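PDB 4AP9: phosphoserine phosphatase from Thermococcus onnurineus, which probably hydrolyses L-phosphoserine to serine and phosphate with the aid of magnesium, the last step of serine biosynthesis. Local coordinates for residues A[84-89]-A[195-200]; A[171-176]-A[182-187]. All blocks are in the same frame, centred on the assembly; numbering follows the deposited sequence.

Contact 1: A[84-89]-A[195-200]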
loop_
_atom_site.group_PDB
_atom_site.type_symbol
_atom_site.label_atom_id
_atom_site.label_comp_id
_atom_site.label_asym_id
_atom_site.label_seq_id
_atom_site.Cartn_x
_atom_site.Cartn_y
_atom_site.Cartn_z
ATOM N N ALA A 84 -36.036 4.004 17.244
ATOM C CA ALA A 84 -34.778 3.301 16.989
ATOM C C ALA A 84 -35.030 2.190 15.986
ATOM O O ALA A 84 -34.235 1.948 15.078
ATOM C CB ALA A 84 -34.181 2.736 18.284
ATOM N N ARG A 85 -36.157 1.515 16.133
ATOM C CA ARG A 85 -36.458 0.435 15.212
ATOM C C ARG A 85 -36.733 0.986 13.806
ATOM O O ARG A 85 -36.341 0.386 12.800
ATOM C CB ARG A 85 -37.621 -0.418 15.720
ATOM C CG ARG A 85 -37.843 -1.654 14.874
ATOM C CD ARG A 85 -38.915 -2.549 15.453
ATOM N NE ARG A 85 -38.567 -3.051 16.780
ATOM C CZ ARG A 85 -37.826 -4.132 16.995
ATOM N NH1 ARG A 85 -37.331 -4.817 15.969
ATOM N NH2 ARG A 85 -37.573 -4.526 18.237
ATOM N N GLU A 86 -37.390 2.137 13.735
ATOM C CA GLU A 86 -37.686 2.734 12.441
ATOM C C GLU A 86 -36.390 3.155 11.746
ATOM O O GLU A 86 -36.242 2.977 10.533
ATOM C CB GLU A 86 -38.631 3.929 12.596
ATOM C CG GLU A 86 -39.065 4.530 11.259
ATOM C CD GLU A 86 -40.080 5.646 11.416
ATOM O OE1 GLU A 86 -40.323 6.090 12.563
ATOM O OE2 GLU A 86 -40.633 6.078 10.382
ATOM N N LEU A 87 -35.448 3.706 12.507
ATOM C CA LEU A 87 -34.172 4.095 11.907
ATOM C C LEU A 87 -33.563 2.899 11.192
ATOM O O LEU A 87 -33.245 2.961 10.003
ATOM C CB LEU A 87 -33.183 4.627 12.949
ATOM C CG LEU A 87 -31.763 4.918 12.420
ATOM C CD1 LEU A 87 -31.807 5.898 11.280
ATOM C CD2 LEU A 87 -30.835 5.445 13.519
ATOM N N VAL A 88 -33.416 1.801 11.921
ATOM C CA VAL A 88 -32.745 0.630 11.377
ATOM C C VAL A 88 -33.493 0.023 10.201
ATOM O O VAL A 88 -32.891 -0.356 9.202
ATOM C CB VAL A 88 -32.507 -0.430 12.470
ATOM C CG1 VAL A 88 -32.042 -1.746 11.857
ATOM C CG2 VAL A 88 -31.492 0.094 13.491
ATOM N N GLU A 89 -34.813 -0.062 10.301
ATOM C CA GLU A 89 -35.591 -0.618 9.191
ATOM C C GLU A 89 -35.531 0.266 7.932
ATOM O O GLU A 89 -35.495 -0.241 6.801
ATOM C CB GLU A 89 -37.037 -0.879 9.617
ATOM C CG GLU A 89 -37.153 -1.986 10.649
ATOM C CD GLU A 89 -38.575 -2.227 11.120
ATOM O OE1 GLU A 89 -39.479 -1.429 10.781
ATOM O OE2 GLU A 89 -38.781 -3.221 11.845
ATOM N N PHE A 195 -34.113 12.371 8.283
ATOM C CA PHE A 195 -33.041 12.497 7.315
ATOM C C PHE A 195 -32.887 11.220 6.486
ATOM O O PHE A 195 -32.823 11.255 5.260
ATOM C CB PHE A 195 -31.724 12.845 8.013
ATOM C CG PHE A 195 -30.572 13.015 7.065
ATOM C CD1 PHE A 195 -30.307 14.246 6.489
ATOM C CD2 PHE A 195 -29.767 11.938 6.731
ATOM C CE1 PHE A 195 -29.256 14.395 5.607
ATOM C CE2 PHE A 195 -28.713 12.085 5.849
ATOM C CZ PHE A 195 -28.457 13.312 5.293
ATOM N N ILE A 196 -32.819 10.080 7.155
ATOM C CA ILE A 196 -32.665 8.830 6.439
ATOM C C ILE A 196 -33.875 8.553 5.552
ATOM O O ILE A 196 -33.737 7.994 4.465
ATOM C CB ILE A 196 -32.419 7.657 7.402
ATOM C CG1 ILE A 196 -31.124 7.891 8.175
ATOM C CG2 ILE A 196 -32.360 6.345 6.640
ATOM C CD1 ILE A 196 -29.914 8.134 7.293
ATOM N N LYS A 197 -35.055 8.966 6.005
ATOM C CA LYS A 197 -36.270 8.737 5.223
ATOM C C LYS A 197 -36.225 9.535 3.920
ATOM O O LYS A 197 -36.833 9.148 2.924
ATOM C CB LYS A 197 -37.529 9.079 6.034
ATOM C CG LYS A 197 -38.083 7.908 6.832
ATOM C CD LYS A 197 -39.459 8.212 7.426
ATOM C CE LYS A 197 -39.368 9.054 8.686
ATOM N NZ LYS A 197 -40.621 8.923 9.514
ATOM N N ASN A 198 -35.481 10.638 3.935
ATOM C CA ASN A 198 -35.297 11.465 2.740
ATOM C C ASN A 198 -34.315 10.909 1.710
ATOM O O ASN A 198 -34.170 11.484 0.633
ATOM C CB ASN A 198 -34.827 12.860 3.132
ATOM C CG ASN A 198 -35.955 13.851 3.232
ATOM O OD1 ASN A 198 -37.057 13.616 2.726
ATOM N ND2 ASN A 198 -35.685 14.983 3.874
ATOM N N LEU A 199 -33.627 9.815 2.029
ATOM C CA LEU A 199 -32.635 9.273 1.102
ATOM C C LEU A 199 -33.221 8.612 -0.154
ATOM O O LEU A 199 -34.299 8.006 -0.126
ATOM C CB LEU A 199 -31.675 8.306 1.806
ATOM C CG LEU A 199 -30.792 8.875 2.917
ATOM C CD1 LEU A 199 -29.970 7.751 3.529
ATOM C CD2 LEU A 199 -29.882 9.980 2.402
ATOM N N LYS A 200 -32.465 8.742 -1.242
ATOM C CA LYS A 200 -32.763 8.176 -2.559
ATOM C C LYS A 200 -33.906 8.893 -3.260
ATOM O O LYS A 200 -33.982 10.123 -3.222
ATOM C CB LYS A 200 -33.006 6.673 -2.479
ATOM C CG LYS A 200 -31.730 5.854 -2.583
ATOM C CD LYS A 200 -32.030 4.392 -2.346
ATOM C CE LYS A 200 -33.444 4.075 -2.795
ATOM N NZ LYS A 200 -33.859 2.731 -2.308
#
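Glu86 and Lys197 meet at the outer margin of this contact in a salt bridge, Lys197 NZ lying 3.0 Å from Glu86 OE2. The ammonium comes from above the carboxylate, 43° out of its plane, and the two side chains cross at about a right angle. Glu86 OE1 stays 4.2 Å from Lys197 NZ, so one oxygen does the gripping. Beneath the ion pair, on the buried side, Leu87 CD1 touches Ile196 CG1 at 3.8 Å.

The CA atoms of Leu87 and Ile196 are 7.4 Å apart, so the contact is made by side chains. Glu86 reaches out fully extended, with CG trans to the backbone N (chi1 -175°). The chain of Lys197 instead folds at chi3 (-79°), which brings NZ round to the carboxylate. Asp194 lies near Lys197 NZ as well, but only as a long, weak ion pair.

Further out, Leu87 also packs on Leu189, Leu192 and Val193 of helix 189-197, and Ile196 returns the contact on Thr90 and Leu91 of helix 82-93. Lys94 NZ hydrogen-bonds the carbonyl O of Leu199, near the end of the chain. The result is a helix-helix interface, apolar inside, with the Glu86-Lys197 ion pair at its outer side, joining helix 82-93 to the C-terminal helix 189-197 beside the central sheet of a haloacid dehalogenase (HAD) Rossmann-like fold.

Contact 2: A[171-176]-A[182-187]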
loop_
_atom_site.group_PDB
_atom_site.type_symbol
_atom_site.label_atom_id
_atom_site.label_comp_id
_atom_site.label_asym_id
_atom_site.label_seq_id
_atom_site.Cartn_x
_atom_site.Cartn_y
_atom_site.Cartn_z
HETATM N N MSE A 171 -19.321 9.613 5.216
HETATM C CA MSE A 171 -20.284 10.629 5.596
HETATM C C MSE A 171 -20.612 10.329 7.047
HETATM O O MSE A 171 -20.874 9.181 7.395
HETATM C CB MSE A 171 -21.540 10.515 4.726
HETATM C CG MSE A 171 -22.625 11.529 5.055
HETATM SE SE MSE A 171 -24.200 11.412 3.894
HETATM C CE MSE A 171 -23.348 11.715 2.179
ATOM N N GLY A 172 -20.571 11.348 7.899
ATOM C CA GLY A 172 -20.796 11.154 9.315
ATOM C C GLY A 172 -21.871 12.088 9.827
ATOM O O GLY A 172 -21.932 13.240 9.415
ATOM N N ILE A 173 -22.739 11.575 10.696
ATOM C CA ILE A 173 -23.804 12.372 11.278
ATOM C C ILE A 173 -23.736 12.269 12.789
ATOM O O ILE A 173 -23.786 11.173 13.353
ATOM C CB ILE A 173 -25.204 11.878 10.860
ATOM C CG1 ILE A 173 -25.316 11.812 9.341
ATOM C CG2 ILE A 173 -26.293 12.798 11.423
ATOM C CD1 ILE A 173 -26.642 11.216 8.845
ATOM N N ALA A 174 -23.639 13.422 13.442
ATOM C CA ALA A 174 -23.699 13.486 14.900
ATOM C C ALA A 174 -25.119 13.784 15.366
ATOM O O ALA A 174 -25.874 14.456 14.671
ATOM C CB ALA A 174 -22.728 14.545 15.424
ATOM N N VAL A 175 -25.483 13.272 16.541
ATOM C CA VAL A 175 -26.804 13.510 17.101
ATOM C C VAL A 175 -26.763 14.231 18.445
ATOM O O VAL A 175 -26.188 13.723 19.405
ATOM C CB VAL A 175 -27.541 12.192 17.342
ATOM C CG1 VAL A 175 -28.939 12.462 17.887
ATOM C CG2 VAL A 175 -27.600 11.371 16.055
ATOM N N GLY A 176 -27.378 15.408 18.515
ATOM C CA GLY A 176 -27.435 16.142 19.769
ATOM C C GLY A 176 -26.311 17.000 20.327
ATOM O O GLY A 176 -26.530 17.821 21.220
ATOM N N ALA A 182 -17.615 14.813 12.143
ATOM C CA ALA A 182 -18.935 14.564 11.568
ATOM C C ALA A 182 -19.256 15.644 10.532
ATOM O O ALA A 182 -18.920 16.814 10.725
ATOM C CB ALA A 182 -20.003 14.526 12.645
ATOM N N ASP A 183 -19.879 15.248 9.429
ATOM C CA ASP A 183 -20.300 16.202 8.397
ATOM C C ASP A 183 -21.550 16.981 8.799
ATOM O O ASP A 183 -21.689 18.172 8.490
ATOM C CB ASP A 183 -20.596 15.471 7.085
ATOM C CG ASP A 183 -19.386 14.757 6.532
ATOM O OD1 ASP A 183 -18.448 15.441 6.082
ATOM O OD2 ASP A 183 -19.362 13.514 6.562
ATOM N N LEU A 184 -22.467 16.287 9.454
ATOM C CA LEU A 184 -23.785 16.809 9.770
ATOM C C LEU A 184 -24.077 16.681 11.253
ATOM O O LEU A 184 -23.543 15.796 11.921
ATOM C CB LEU A 184 -24.843 16.030 8.988
ATOM C CG LEU A 184 -24.664 16.069 7.479
ATOM C CD1 LEU A 184 -25.350 14.890 6.798
ATOM C CD2 LEU A 184 -25.202 17.388 6.973
ATOM N N LEU A 185 -24.937 17.565 11.759
ATOM C CA LEU A 185 -25.453 17.456 13.122
ATOM C C LEU A 185 -26.972 17.495 13.071
ATOM O O LEU A 185 -27.539 18.462 12.580
ATOM C CB LEU A 185 -24.939 18.618 13.986
ATOM C CG LEU A 185 -25.453 18.687 15.431
ATOM C CD1 LEU A 185 -24.886 17.548 16.260
ATOM C CD2 LEU A 185 -25.103 20.027 16.091
ATOM N N VAL A 186 -27.630 16.449 13.558
ATOM C CA VAL A 186 -29.084 16.451 13.684
ATOM C C VAL A 186 -29.490 16.603 15.143
ATOM O O VAL A 186 -28.737 16.235 16.043
ATOM C CB VAL A 186 -29.720 15.193 13.073
ATOM C CG1 VAL A 186 -29.551 15.217 11.568
ATOM C CG2 VAL A 186 -29.094 13.929 13.672
ATOM N N LYS A 187 -30.681 17.145 15.380
ATOM C CA LYS A 187 -31.091 17.520 16.736
ATOM C C LYS A 187 -31.307 16.345 17.679
ATOM O O LYS A 187 -31.010 16.437 18.869
ATOM C CB LYS A 187 -32.370 18.364 16.709
ATOM C CG LYS A 187 -32.197 19.754 16.130
ATOM C CD LYS A 187 -33.489 20.557 16.274
ATOM C CE LYS A 187 -33.445 21.858 15.485
ATOM N NZ LYS A 187 -34.762 22.564 15.529
#
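The Asp183 carboxylate accepts the Gly172 N-H on the anti lone pair of OD2, 2.8 Å from Gly172 N. Among the peptide groups, Leu184 N bonds to Gly172 O and Ala174 N to Leu184 O. These bonds begin a parallel pairing of strands 171-175 and 184-186, the latter an outermost strand of the chain's HAD-type Rossmann-like sheet.

Farther along, Val186 N bonds to Ala174 O and Gly176 N to Val186 O. Ile173, Val175, Leu184 and Val186 share one face of the sheet, where Ile173 CG2 and Val175 CG2 each come within 3.8 Å of Val186 CG2. Helix 189-197 covers this face through Leu192 and Phe195. On the other face Ala174 CB sits 3.9 Å from Ala182 CB and 3.8 Å from Leu185 CD1, with Ile179 of the connecting loop also against Ala174. Leu53 of a neighbouring subunit packs on Met171, Asp183 and Leu184.

Packing is close at Val186, where a chi1 of -68° places CG1 anti to the carbonyl carbon; Val186 CG2 then falls between the backbone N and the carbonyl carbon, 3.4 Å from Ala174 O.

How the contacts relate
Phe195 joins the two contacts: its CE2 lies 3.7 Å from Ile173 CD1 and its CZ 3.8 Å from Leu184 CD1, so the helix that meets 84-89 in contact 1 also packs on the strand pair of contact 2. The centres of the two contacts are about 14 Å apart. Both strands of contact 2 fall, in sequence, between the two segments of contact 1, and strand 184-186 leads into helix 189-197. One neighbouring subunit reaches both, placing Leu57 on Phe195 and Leu53 on Leu184. A bound 3-pyridinium-1-ylpropane-1-sulfonate is about 12 Å from the Ala174 side chain. One of the pockets for this ligand in the protein includes Asp140 and Asp162.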